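Local coordinates for topoisomerase I-like protein (Leishmania donovani, PDB 2B9S), which probably relaxes supercoiled DNA as the large subunit of a heterodimeric type IB topoisomerase, by transient breakage and rejoining of one strand, at residues G29-P34 against E138-C143; P195-P198 against K202-A205; M281-I284 against A288-V291; D371-K374 against G379-A382. All coordinates share one frame; numbering follows the deposited sequence.

Contact 1 of 4, residues G29-P34 against E138-C143; sequences GVLFPP and EPYRYC
Val30 and Tyr140 bring the two backbones nearest, with 6.5 Å between their CA atoms and no direct hydrogen bond across. The 29-34 run is extended but forms no regular strand, whereas 138-143 turns out of helix 125-137 and becomes a strand at Tyr142. Gly29, in a conformation of positive phi (79°), stands at the start of the approach. A single water spans the gap between the main chains: it donates one hydrogen to Gly29 O at 2.7 Å and the other to Tyr140 O at 2.8 Å. The contact itself is made almost entirely by the Tyr140 ring, which, with CG anti to the carbonyl carbon (chi1 -56°), reaches toward residues 29-31. Gly29 O meets the ring at its edge, close to the ring plane and 3.6 Å from Tyr140 CD1. Val30 O comes obliquely to the next ring carbon, Tyr140 CE1, at 3.5 Å. Leu31 takes one face: its CB sits above the rim, 4.0 Å from Tyr140 CD2, and its CD1 lies equally far from Tyr140 CE2. The two side chains cross at about a right angle, and CB of the preceding Pro139 covers the opposite face, also toward the rim. Beyond the pair, Leu31 rests on Glu136 and Ala137 of helix 125-137, and its backbone bonds to Phe155 and Val157. The ring is thus sandwiched by aliphatic carbons while one carbonyl oxygen lies at its C-H edge and a second approaches obliquely, a polarity match that is probably mildly favourable; the bridging water satisfies two carbonyls that cannot bond each other.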
loop_
_atom_site.group_PDB
_atom_site.type_symbol
_atom_site.label_atom_id
_atom_site.label_comp_id
_atom_site.label_asym_id
_atom_site.label_seq_id
_atom_site.Cartn_x
_atom_site.Cartn_y
_atom_site.Cartn_z
ATOM N N GLY D 29 -8.667 -21.747 4.489
ATOM C CA GLY D 29 -8.102 -20.925 5.561
ATOM C C GLY D 29 -6.691 -20.460 5.267
ATOM O O GLY D 29 -6.351 -20.139 4.131
ATOM N N VAL D 30 -5.855 -20.467 6.293
ATOM C CA VAL D 30 -4.565 -19.784 6.247
ATOM C C VAL D 30 -3.386 -20.686 6.574
ATOM O O VAL D 30 -3.534 -21.654 7.313
ATOM C CB VAL D 30 -4.568 -18.561 7.204
ATOM C CG1 VAL D 30 -5.575 -17.503 6.705
ATOM C CG2 VAL D 30 -4.879 -18.984 8.650
ATOM N N LEU D 31 -2.220 -20.364 6.014
ATOM C CA LEU D 31 -0.985 -21.080 6.333
ATOM C C LEU D 31 -0.216 -20.331 7.431
ATOM O O LEU D 31 0.257 -19.205 7.225
ATOM C CB LEU D 31 -0.133 -21.317 5.065
ATOM C CG LEU D 31 1.189 -22.127 5.151
ATOM C CD1 LEU D 31 1.035 -23.474 5.856
ATOM C CD2 LEU D 31 1.850 -22.324 3.798
ATOM N N PHE D 32 -0.124 -20.956 8.600
ATOM C CA PHE D 32 0.593 -20.424 9.760
ATOM C C PHE D 32 2.084 -20.711 9.622
ATOM O O PHE D 32 2.455 -21.837 9.279
ATOM C CB PHE D 32 0.110 -21.124 11.038
ATOM C CG PHE D 32 -1.279 -20.753 11.457
ATOM C CD1 PHE D 32 -1.509 -19.605 12.213
ATOM C CD2 PHE D 32 -2.364 -21.567 11.124
ATOM C CE1 PHE D 32 -2.806 -19.255 12.611
ATOM C CE2 PHE D 32 -3.658 -21.226 11.521
ATOM C CZ PHE D 32 -3.876 -20.071 12.264
ATOM N N PRO D 33 2.954 -19.705 9.881
ATOM C CA PRO D 33 4.401 -19.981 9.851
ATOM C C PRO D 33 4.793 -21.060 10.875
ATOM O O PRO D 33 4.043 -21.287 11.835
ATOM C CB PRO D 33 5.031 -18.614 10.215
ATOM C CG PRO D 33 3.937 -17.825 10.823
ATOM C CD PRO D 33 2.676 -18.288 10.202
ATOM N N PRO D 34 5.961 -21.716 10.689
ATOM C CA PRO D 34 6.392 -22.757 11.652
ATOM C C PRO D 34 6.558 -22.235 13.077
ATOM O O PRO D 34 6.933 -21.083 13.280
ATOM C CB PRO D 34 7.753 -23.212 11.110
ATOM C CG PRO D 34 7.789 -22.763 9.680
ATOM C CD PRO D 34 6.942 -21.525 9.601
ATOM N N GLU D 138 -0.012 -25.553 -1.197
ATOM C CA GLU D 138 -0.977 -25.866 -2.275
ATOM C C GLU D 138 -2.464 -25.857 -1.875
ATOM O O GLU D 138 -3.274 -25.301 -2.609
ATOM C CB GLU D 138 -0.603 -27.150 -3.047
ATOM C CG GLU D 138 -1.439 -27.399 -4.332
ATOM C CD GLU D 138 -1.227 -26.339 -5.442
ATOM O OE1 GLU D 138 -0.161 -25.691 -5.474
ATOM O OE2 GLU D 138 -2.132 -26.156 -6.295
ATOM N N PRO D 139 -2.829 -26.450 -0.716
ATOM C CA PRO D 139 -4.240 -26.375 -0.320
ATOM C C PRO D 139 -4.749 -24.948 -0.032
ATOM O O PRO D 139 -5.955 -24.768 0.156
ATOM C CB PRO D 139 -4.292 -27.188 0.978
ATOM C CG PRO D 139 -3.040 -27.974 1.018
ATOM C CD PRO D 139 -2.026 -27.195 0.268
ATOM N N TYR D 140 -3.846 -23.955 -0.002
ATOM C CA TYR D 140 -4.182 -22.605 0.440
ATOM C C TYR D 140 -4.125 -21.565 -0.669
ATOM O O TYR D 140 -4.595 -20.427 -0.480
ATOM C CB TYR D 140 -3.270 -22.176 1.594
ATOM C CG TYR D 140 -3.304 -23.117 2.778
ATOM C CD1 TYR D 140 -4.366 -23.088 3.676
ATOM C CD2 TYR D 140 -2.267 -24.031 2.996
ATOM C CE1 TYR D 140 -4.409 -23.935 4.768
ATOM C CE2 TYR D 140 -2.289 -24.890 4.083
ATOM C CZ TYR D 140 -3.366 -24.844 4.962
ATOM O OH TYR D 140 -3.404 -25.698 6.043
ATOM N N ARG D 141 -3.572 -21.951 -1.819
ATOM C CA ARG D 141 -3.336 -21.009 -2.921
ATOM C C ARG D 141 -4.609 -20.668 -3.665
ATOM O O ARG D 141 -4.655 -19.695 -4.420
ATOM C CB ARG D 141 -2.219 -21.546 -3.918
ATOM N N TYR D 142 -5.652 -21.458 -3.444
ATOM C CA TYR D 142 -6.891 -21.295 -4.210
ATOM C C TYR D 142 -8.125 -21.338 -3.368
ATOM O O TYR D 142 -8.155 -21.980 -2.319
ATOM C CB TYR D 142 -7.000 -22.350 -5.323
ATOM C CG TYR D 142 -5.948 -22.161 -6.382
ATOM C CD1 TYR D 142 -4.742 -22.851 -6.318
ATOM C CD2 TYR D 142 -6.138 -21.259 -7.419
ATOM C CE1 TYR D 142 -3.767 -22.661 -7.268
ATOM C CE2 TYR D 142 -5.170 -21.074 -8.377
ATOM C CZ TYR D 142 -3.986 -21.776 -8.294
ATOM O OH TYR D 142 -3.009 -21.592 -9.252
ATOM N N CYS D 143 -9.143 -20.632 -3.844
ATOM C CA CYS D 143 -10.471 -20.706 -3.270
ATOM C C CYS D 143 -11.475 -20.877 -4.416
ATOM O O CYS D 143 -11.098 -20.838 -5.584
ATOM C CB CYS D 143 -10.766 -19.442 -2.439
ATOM S SG CYS D 143 -11.133 -17.972 -3.392
HETATM O O HOH W 1 -6.560 -19.756 1.458
#

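Contact 2 of 4, residues P195-P198 against K202-A205; sequences PVPP and KWAA
The indole of Trp203 uses its edge for Pro195 and one face for Pro197. At the edge, Trp203 NE1 donates to Pro195 O over 3.0 Å in a bond that is almost straight (175° at the hydrogen). The oxygen lies practically in the indole plane, yet seen from the acceptor the donor stands well above the carbonyl plane, 49° out of it. Pro195 CB, displaced from the indole plane to the side away from Pro197, packs 4.0 Å from Trp203 CZ2 of the benzene half. Pro197 lies over the five-membered half: its CB is 4.2 Å from the centroid of the pyrrole ring and only 14° off the normal, a CH-pi contact, and its CD comes 3.6 Å from Trp203 NE1. The proline ring and the indole run at a slant to each other, with Pro197 CB and CD both on the pyrrole side. With Trp203 CG anti to the carbonyl carbon, the indole swings toward residues 195-197 although the CB bond itself does not aim there. Next to it, Lys202 contributes backbone: its CA touches Pro197 CB at 3.9 Å while its CB bond points away. Lys202 N is bonded to Glu182, and the indole also rests on Ile186 of strand 185-187. Tryptophan folded on proline, with an indole N-H to a proline carbonyl plus a CH-pi contact, here closes a proline-rich surface loop joining the parallel neighbouring strands 185-187 and 205-207 in the DNA-binding fragment of a eukaryotic topoisomerase I.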
loop_
_atom_site.group_PDB
_atom_site.type_symbol
_atom_site.label_atom_id
_atom_site.label_comp_id
_atom_site.label_asym_id
_atom_site.label_seq_id
_atom_site.Cartn_x
_atom_site.Cartn_y
_atom_site.Cartn_z
ATOM N N PRO D 195 -12.565 -24.469 7.291
ATOM C CA PRO D 195 -11.150 -24.794 7.570
ATOM C C PRO D 195 -10.976 -25.321 8.993
ATOM O O PRO D 195 -11.586 -24.798 9.918
ATOM C CB PRO D 195 -10.450 -23.437 7.419
ATOM C CG PRO D 195 -11.275 -22.691 6.480
ATOM C CD PRO D 195 -12.693 -23.153 6.629
ATOM N N VAL D 196 -10.182 -26.365 9.169
ATOM C CA VAL D 196 -9.969 -26.925 10.516
ATOM C C VAL D 196 -8.865 -26.115 11.200
ATOM O O VAL D 196 -7.810 -25.923 10.612
ATOM C CB VAL D 196 -9.576 -28.448 10.472
ATOM C CG1 VAL D 196 -9.580 -29.056 11.871
ATOM C CG2 VAL D 196 -10.507 -29.235 9.547
ATOM N N PRO D 197 -9.122 -25.591 12.417
ATOM C CA PRO D 197 -8.001 -24.978 13.131
ATOM C C PRO D 197 -6.946 -26.017 13.551
ATOM O O PRO D 197 -7.284 -27.211 13.715
ATOM C CB PRO D 197 -8.667 -24.338 14.364
ATOM C CG PRO D 197 -9.947 -25.059 14.552
ATOM C CD PRO D 197 -10.393 -25.471 13.168
ATOM N N PRO D 198 -5.672 -25.578 13.714
ATOM C CA PRO D 198 -4.638 -26.454 14.280
ATOM C C PRO D 198 -5.111 -27.161 15.544
ATOM O O PRO D 198 -5.894 -26.598 16.322
ATOM C CB PRO D 198 -3.500 -25.482 14.613
ATOM C CG PRO D 198 -3.620 -24.445 13.566
ATOM C CD PRO D 198 -5.121 -24.258 13.354
ATOM N N LYS D 202 -8.771 -22.983 18.375
ATOM C CA LYS D 202 -10.001 -22.633 17.652
ATOM C C LYS D 202 -9.845 -21.275 16.947
ATOM O O LYS D 202 -8.936 -20.520 17.251
ATOM C CB LYS D 202 -11.204 -22.608 18.603
ATOM C CG LYS D 202 -10.833 -22.164 19.992
ATOM C CD LYS D 202 -11.870 -21.302 20.691
ATOM C CE LYS D 202 -11.156 -20.477 21.774
ATOM N NZ LYS D 202 -12.075 -19.800 22.725
ATOM N N TRP D 203 -10.732 -20.985 15.999
ATOM C CA TRP D 203 -10.823 -19.673 15.365
ATOM C C TRP D 203 -11.458 -18.665 16.330
ATOM O O TRP D 203 -12.109 -19.061 17.300
ATOM C CB TRP D 203 -11.659 -19.759 14.078
ATOM C CG TRP D 203 -11.124 -20.696 13.022
ATOM C CD1 TRP D 203 -11.777 -21.760 12.464
ATOM C CD2 TRP D 203 -9.831 -20.647 12.388
ATOM N NE1 TRP D 203 -10.980 -22.371 11.523
ATOM C CE2 TRP D 203 -9.779 -21.715 11.463
ATOM C CE3 TRP D 203 -8.717 -19.799 12.506
ATOM C CZ2 TRP D 203 -8.659 -21.958 10.661
ATOM C CZ3 TRP D 203 -7.608 -20.045 11.727
ATOM C CH2 TRP D 203 -7.590 -21.116 10.801
ATOM N N ALA D 204 -11.263 -17.363 16.076
ATOM C CA ALA D 204 -11.946 -16.316 16.860
ATOM C C ALA D 204 -13.453 -16.438 16.658
ATOM O O ALA D 204 -14.231 -16.328 17.601
ATOM C CB ALA D 204 -11.486 -14.920 16.429
ATOM N N ALA D 205 -13.829 -16.682 15.406
ATOM C CA ALA D 205 -15.200 -16.635 14.947
ATOM C C ALA D 205 -15.225 -17.152 13.514
ATOM O O ALA D 205 -14.214 -17.093 12.807
ATOM C CB ALA D 205 -15.757 -15.187 15.020
#

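Contact 3 of 4, residues M281-I284 against A288-V291; sequences MYFI and ALRV. With VO4 (vanadate ion), chain F; nucleotides of chain C; nucleotides of chain B.
O5' of DA1 of chain B is gripped by two groups: the vanadium binds it at 2.0 Å, and Arg290 NH2 donates to it at 3.0 Å (165° at the hydrogen). Arg290 NE gives a second good bond to vanadate O2, also 3.0 Å long, and NH2 adds a weak one to O1. O5' and O2 both lie at the guanidinium edge, reached by a side chain extended from CG to NE. Arg386 and His429 bond the same vanadate. Behind Arg290, its neighbours lock onto the end of helix 272-287. Ala288 leaves the helix with positive phi (50°), and its CA makes a CA-H...O contact with Ile284 O at 3.1 Å. Leu289 CD1 packs 4.1 Å from Phe283 CB, while Leu289 O lies 3.8 Å from Ile284 CG1. Ile284 CD1 then reaches Val291 CG2 at 4.2 Å, while Val291 CG1 touches the backbone of DT16 of chain C. Apolar contacts of Leu289 and Val291 flank Arg290 and probably help position it toward the vanadate. With vanadate standing in for the transferring phosphate, the bonds to O5' and O2 would probably steady the transition state of cleavage and religation.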
loop_
_atom_site.group_PDB
_atom_site.type_symbol
_atom_site.label_atom_id
_atom_site.label_comp_id
_atom_site.label_asym_id
_atom_site.label_seq_id
_atom_site.Cartn_x
_atom_site.Cartn_y
_atom_site.Cartn_z
ATOM N N MET D 281 -9.172 21.533 -4.015
ATOM C CA MET D 281 -9.537 20.810 -5.229
ATOM C C MET D 281 -8.747 21.253 -6.472
ATOM O O MET D 281 -8.476 20.452 -7.355
ATOM C CB MET D 281 -11.066 20.663 -5.415
ATOM C CG MET D 281 -11.887 21.894 -5.499
ATOM S SD MET D 281 -13.631 21.514 -5.146
ATOM C CE MET D 281 -14.244 21.140 -6.792
ATOM N N TYR D 282 -8.303 22.505 -6.488
ATOM C CA TYR D 282 -7.346 22.980 -7.475
ATOM C C TYR D 282 -6.005 22.223 -7.421
ATOM O O TYR D 282 -5.450 21.860 -8.473
ATOM C CB TYR D 282 -7.113 24.477 -7.279
ATOM C CG TYR D 282 -5.992 25.062 -8.111
ATOM C CD1 TYR D 282 -6.193 25.404 -9.455
ATOM C CD2 TYR D 282 -4.735 25.293 -7.551
ATOM C CE1 TYR D 282 -5.165 25.945 -10.224
ATOM C CE2 TYR D 282 -3.698 25.828 -8.306
ATOM C CZ TYR D 282 -3.920 26.162 -9.648
ATOM O OH TYR D 282 -2.894 26.705 -10.402
ATOM N N PHE D 283 -5.471 22.028 -6.204
ATOM C CA PHE D 283 -4.247 21.253 -5.998
ATOM C C PHE D 283 -4.399 19.789 -6.388
ATOM O O PHE D 283 -3.524 19.245 -7.035
ATOM C CB PHE D 283 -3.749 21.319 -4.547
ATOM C CG PHE D 283 -3.125 22.633 -4.165
ATOM C CD1 PHE D 283 -2.757 23.570 -5.130
ATOM C CD2 PHE D 283 -2.874 22.919 -2.832
ATOM C CE1 PHE D 283 -2.192 24.788 -4.776
ATOM C CE2 PHE D 283 -2.290 24.119 -2.462
ATOM C CZ PHE D 283 -1.948 25.062 -3.447
ATOM N N ILE D 284 -5.491 19.162 -5.961
ATOM C CA ILE D 284 -5.771 17.747 -6.238
ATOM C C ILE D 284 -5.957 17.506 -7.746
ATOM O O ILE D 284 -5.438 16.522 -8.304
ATOM C CB ILE D 284 -7.005 17.254 -5.432
ATOM C CG1 ILE D 284 -6.687 17.231 -3.928
ATOM C CG2 ILE D 284 -7.490 15.900 -5.926
ATOM C CD1 ILE D 284 -7.886 17.008 -3.024
ATOM N N ALA D 288 -2.324 16.552 -8.772
ATOM C CA ALA D 288 -2.651 15.177 -8.338
ATOM C C ALA D 288 -2.169 14.807 -6.920
ATOM O O ALA D 288 -1.643 13.719 -6.711
ATOM C CB ALA D 288 -2.196 14.114 -9.401
ATOM N N LEU D 289 -2.342 15.712 -5.954
ATOM C CA LEU D 289 -2.029 15.387 -4.551
ATOM C C LEU D 289 -3.038 14.387 -3.979
ATOM O O LEU D 289 -4.231 14.379 -4.358
ATOM C CB LEU D 289 -2.012 16.651 -3.658
ATOM C CG LEU D 289 -1.121 17.854 -4.021
ATOM C CD1 LEU D 289 -1.010 18.857 -2.835
ATOM C CD2 LEU D 289 0.258 17.453 -4.521
ATOM N N ARG D 290 -2.571 13.551 -3.060
ATOM C CA ARG D 290 -3.493 12.772 -2.245
ATOM C C ARG D 290 -4.208 13.745 -1.302
ATOM O O ARG D 290 -3.666 14.797 -0.962
ATOM C CB ARG D 290 -2.761 11.684 -1.469
ATOM C CG ARG D 290 -1.961 10.727 -2.349
ATOM C CD ARG D 290 -1.035 9.937 -1.483
ATOM N NE ARG D 290 -0.180 8.965 -2.167
ATOM C CZ ARG D 290 1.111 9.138 -2.409
ATOM N NH1 ARG D 290 1.693 10.286 -2.100
ATOM N NH2 ARG D 290 1.831 8.161 -2.967
ATOM N N VAL D 291 -5.419 13.376 -0.904
ATOM C CA VAL D 291 -6.324 14.194 -0.107
ATOM C C VAL D 291 -5.796 14.559 1.299
ATOM O O VAL D 291 -6.129 15.605 1.834
ATOM C CB VAL D 291 -7.729 13.485 -0.018
ATOM C CG1 VAL D 291 -7.727 12.311 1.036
ATOM C CG2 VAL D 291 -8.881 14.505 0.224
HETATM V V VO4 F . -0.647 5.906 -4.644
HETATM O O1 VO4 F . 0.588 6.715 -5.562
HETATM O O2 VO4 F . -1.758 6.781 -3.590
ATOM P P DT C 16 -4.661 9.792 2.351
ATOM O OP1 DT C 16 -4.303 10.987 1.561
ATOM O OP2 DT C 16 -5.180 9.886 3.727
ATOM O "O5'" DT C 16 -5.751 8.945 1.556
ATOM C "C5'" DT C 16 -5.625 8.592 0.177
ATOM C "C4'" DT C 16 -6.907 7.849 -0.170
ATOM O "O4'" DT C 16 -6.965 6.610 0.582
ATOM C "C3'" DT C 16 -8.217 8.580 0.132
ATOM O "O3'" DT C 16 -9.063 8.503 -1.023
ATOM C "C2'" DT C 16 -8.883 7.815 1.287
ATOM C "C1'" DT C 16 -8.285 6.429 1.116
ATOM N N1 DT C 16 -8.131 5.751 2.419
ATOM C C2 DT C 16 -8.800 4.578 2.636
ATOM O O2 DT C 16 -9.536 4.107 1.811
ATOM N N3 DT C 16 -8.588 4.021 3.874
ATOM C C4 DT C 16 -7.769 4.515 4.869
ATOM O O4 DT C 16 -7.645 3.900 5.918
ATOM C C5 DT C 16 -7.059 5.756 4.569
ATOM C C7 DT C 16 -6.101 6.436 5.545
ATOM C C6 DT C 16 -7.285 6.293 3.369
ATOM O "O5'" DA B 1 0.679 5.398 -3.216
ATOM C "C5'" DA B 1 1.849 4.812 -3.771
ATOM C "C4'" DA B 1 2.732 4.305 -2.672
ATOM O "O4'" DA B 1 2.118 3.180 -2.002
ATOM C "C3'" DA B 1 4.011 3.772 -3.236
ATOM O "O3'" DA B 1 4.914 4.864 -3.345
ATOM C "C2'" DA B 1 4.428 2.711 -2.218
ATOM C "C1'" DA B 1 3.129 2.236 -1.617
ATOM N N9 DA B 1 2.611 0.917 -2.006
ATOM C C8 DA B 1 1.803 0.666 -3.085
ATOM N N7 DA B 1 1.412 -0.576 -3.204
ATOM C C5 DA B 1 2.001 -1.208 -2.116
ATOM C C6 DA B 1 1.976 -2.547 -1.663
ATOM N N6 DA B 1 1.285 -3.531 -2.279
ATOM N N1 DA B 1 2.669 -2.830 -0.538
ATOM C C2 DA B 1 3.343 -1.868 0.095
ATOM N N3 DA B 1 3.459 -0.592 -0.254
ATOM C C4 DA B 1 2.747 -0.303 -1.360
#

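Contact 4 of 4, residues D371-K374 against G379-A382; sequences DHLK and GLSA. With nucleotides of chain C.
Lys374 runs its side chain alongside the Gly379-Leu380 backbone on its way to the DNA. Beyond CB, CG stands 4.2 Å from Leu380 O; the turn at chi2 (-59°) then carries Lys374 CD to 3.4 Å from that oxygen and 3.9 Å from Gly379 N. CE passes between Leu380 O and the phosphate of DT18 of chain C, and a second bend at chi4 (-64°) sets the ammonium in place. There NZ donates to Leu380 O at 2.6 Å, from 39° out of the carbonyl plane, and to OP1 of DT18 at 2.9 Å; a third bond goes to Asn370 O, in helix 366-373. Leu373 works on the other, buried side. Its CD2 meets Leu380 CD2 at 4.0 Å, while CD1 presses on the backbone where Ser381 joins Ala382, 3.6 Å from Ser381 C. Leu380 continues inward to Leu252 and Ile259 of helix 236-266. Next along the loop, Ser381 OG donates to OP1 of DC17 of chain C, the phosphate preceding that of DT18. Three acceptors fix the direction of the Lys374 ammonium, two of them backbone carbonyls. A hydroxyl and an ammonium thus take one each of two successive phosphates, and the Leu373-Leu380 contact packs the same loop against helix 366-373; both bonds to the DNA end on phosphate oxygens, consistent with binding that does not read the bases here.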
loop_
_atom_site.group_PDB
_atom_site.type_symbol
_atom_site.label_atom_id
_atom_site.label_comp_id
_atom_site.label_asym_id
_atom_site.label_seq_id
_atom_site.Cartn_x
_atom_site.Cartn_y
_atom_site.Cartn_z
ATOM N N ASP D 371 -17.605 14.937 -0.015
ATOM C CA ASP D 371 -19.052 15.162 -0.087
ATOM C C ASP D 371 -19.408 16.185 -1.169
ATOM O O ASP D 371 -20.314 15.949 -1.977
ATOM C CB ASP D 371 -19.630 15.543 1.281
ATOM C CG ASP D 371 -19.732 14.343 2.229
ATOM O OD1 ASP D 371 -19.525 13.205 1.769
ATOM O OD2 ASP D 371 -20.021 14.518 3.430
ATOM N N HIS D 372 -18.669 17.291 -1.218
ATOM C CA HIS D 372 -18.867 18.268 -2.281
ATOM C C HIS D 372 -18.721 17.657 -3.684
ATOM O O HIS D 372 -19.518 17.951 -4.571
ATOM C CB HIS D 372 -17.934 19.468 -2.119
ATOM C CG HIS D 372 -18.169 20.554 -3.123
ATOM N ND1 HIS D 372 -19.387 21.187 -3.267
ATOM C CD2 HIS D 372 -17.337 21.131 -4.027
ATOM C CE1 HIS D 372 -19.295 22.104 -4.217
ATOM N NE2 HIS D 372 -18.063 22.088 -4.696
ATOM N N LEU D 373 -17.710 16.809 -3.863
ATOM C CA LEU D 373 -17.434 16.128 -5.132
ATOM C C LEU D 373 -18.568 15.212 -5.627
ATOM O O LEU D 373 -18.777 15.092 -6.825
ATOM C CB LEU D 373 -16.111 15.346 -5.052
ATOM C CG LEU D 373 -14.779 16.099 -5.055
ATOM C CD1 LEU D 373 -13.592 15.127 -4.901
ATOM C CD2 LEU D 373 -14.597 16.996 -6.312
ATOM N N LYS D 374 -19.278 14.571 -4.706
ATOM C CA LYS D 374 -20.466 13.767 -5.031
ATOM C C LYS D 374 -21.584 14.569 -5.711
ATOM O O LYS D 374 -22.466 13.987 -6.330
ATOM C CB LYS D 374 -21.055 13.124 -3.772
ATOM C CG LYS D 374 -20.145 12.195 -3.018
ATOM C CD LYS D 374 -19.667 11.023 -3.866
ATOM C CE LYS D 374 -18.725 10.130 -3.059
ATOM N NZ LYS D 374 -17.457 10.850 -2.660
ATOM N N GLY D 379 -20.072 8.626 -6.919
ATOM C CA GLY D 379 -18.821 7.939 -6.619
ATOM C C GLY D 379 -17.558 8.793 -6.686
ATOM O O GLY D 379 -16.487 8.299 -6.366
ATOM N N LEU D 380 -17.660 10.060 -7.085
ATOM C CA LEU D 380 -16.467 10.892 -7.235
ATOM C C LEU D 380 -15.810 11.255 -5.889
ATOM O O LEU D 380 -16.469 11.675 -4.942
ATOM C CB LEU D 380 -16.754 12.150 -8.068
ATOM C CG LEU D 380 -15.559 13.032 -8.464
ATOM C CD1 LEU D 380 -14.607 12.323 -9.419
ATOM C CD2 LEU D 380 -16.001 14.379 -9.020
ATOM N N SER D 381 -14.499 11.062 -5.821
ATOM C CA SER D 381 -13.733 11.317 -4.608
ATOM C C SER D 381 -12.363 11.726 -5.082
ATOM O O SER D 381 -12.090 11.622 -6.270
ATOM C CB SER D 381 -13.679 10.072 -3.692
ATOM O OG SER D 381 -12.855 9.066 -4.239
ATOM N N ALA D 382 -11.516 12.208 -4.170
ATOM C CA ALA D 382 -10.228 12.792 -4.538
ATOM C C ALA D 382 -9.228 11.852 -5.202
ATOM O O ALA D 382 -8.380 12.316 -5.981
ATOM C CB ALA D 382 -9.580 13.509 -3.337
ATOM P P DC C 17 -10.329 9.452 -1.224
ATOM O OP1 DC C 17 -10.590 9.495 -2.684
ATOM O OP2 DC C 17 -10.216 10.706 -0.488
ATOM O "O5'" DC C 17 -11.513 8.614 -0.606
ATOM C "C5'" DC C 17 -11.950 7.375 -1.136
ATOM C "C4'" DC C 17 -12.939 6.839 -0.128
ATOM O "O4'" DC C 17 -12.218 6.347 1.029
ATOM C "C3'" DC C 17 -13.928 7.870 0.424
ATOM O "O3'" DC C 17 -15.203 7.277 0.369
ATOM C "C2'" DC C 17 -13.543 8.015 1.887
ATOM C "C1'" DC C 17 -13.024 6.606 2.178
ATOM N N1 DC C 17 -12.206 6.478 3.430
ATOM C C2 DC C 17 -12.274 5.292 4.162
ATOM O O2 DC C 17 -13.023 4.371 3.751
ATOM N N3 DC C 17 -11.528 5.178 5.299
ATOM C C4 DC C 17 -10.752 6.191 5.709
ATOM N N4 DC C 17 -10.078 6.008 6.846
ATOM C C5 DC C 17 -10.662 7.421 4.994
ATOM C C6 DC C 17 -11.390 7.518 3.865
ATOM P P DT C 18 -16.528 8.101 0.066
ATOM O OP1 DT C 18 -16.522 8.464 -1.351
ATOM O OP2 DT C 18 -16.636 9.207 1.050
ATOM O "O5'" DT C 18 -17.685 7.037 0.383
ATOM C "C5'" DT C 18 -17.495 5.639 0.159
ATOM C "C4'" DT C 18 -17.936 4.804 1.354
ATOM O "O4'" DT C 18 -16.927 4.865 2.387
ATOM C "C3'" DT C 18 -19.247 5.241 2.013
ATOM O "O3'" DT C 18 -20.192 4.173 1.889
ATOM C "C2'" DT C 18 -18.904 5.533 3.473
ATOM C "C1'" DT C 18 -17.573 4.798 3.647
ATOM N N1 DT C 18 -16.629 5.408 4.619
ATOM C C2 DT C 18 -16.170 4.646 5.664
ATOM O O2 DT C 18 -16.523 3.502 5.855
ATOM N N3 DT C 18 -15.298 5.298 6.506
ATOM C C4 DT C 18 -14.836 6.593 6.394
ATOM O O4 DT C 18 -14.035 7.047 7.215
ATOM C C5 DT C 18 -15.366 7.336 5.272
ATOM C C7 DT C 18 -15.053 8.802 5.052
ATOM C C6 DT C 18 -16.214 6.708 4.458
#

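Along the chain the four contacts follow in series; none nests in or crosses another. Contact 1 closes the longest excursion, 103 residues, about half of them helical, and contact 2 then closes a three-residue turn. The two touch, Phe32 lying against Trp203 and Pro198, and so join the loop after strand 25-26 to that before strand 205-207. In the catalytic core, contact 3 folds the chain back at the end of helix 272-287, and contact 4 does likewise after helix 366-373. These also touch, through Ile284 and Val291 on Ala382 and Met281 on His372 and Leu373. Centres of contacts 1 and 3 lie about 40 Å apart, on opposite sides of the chain's centre.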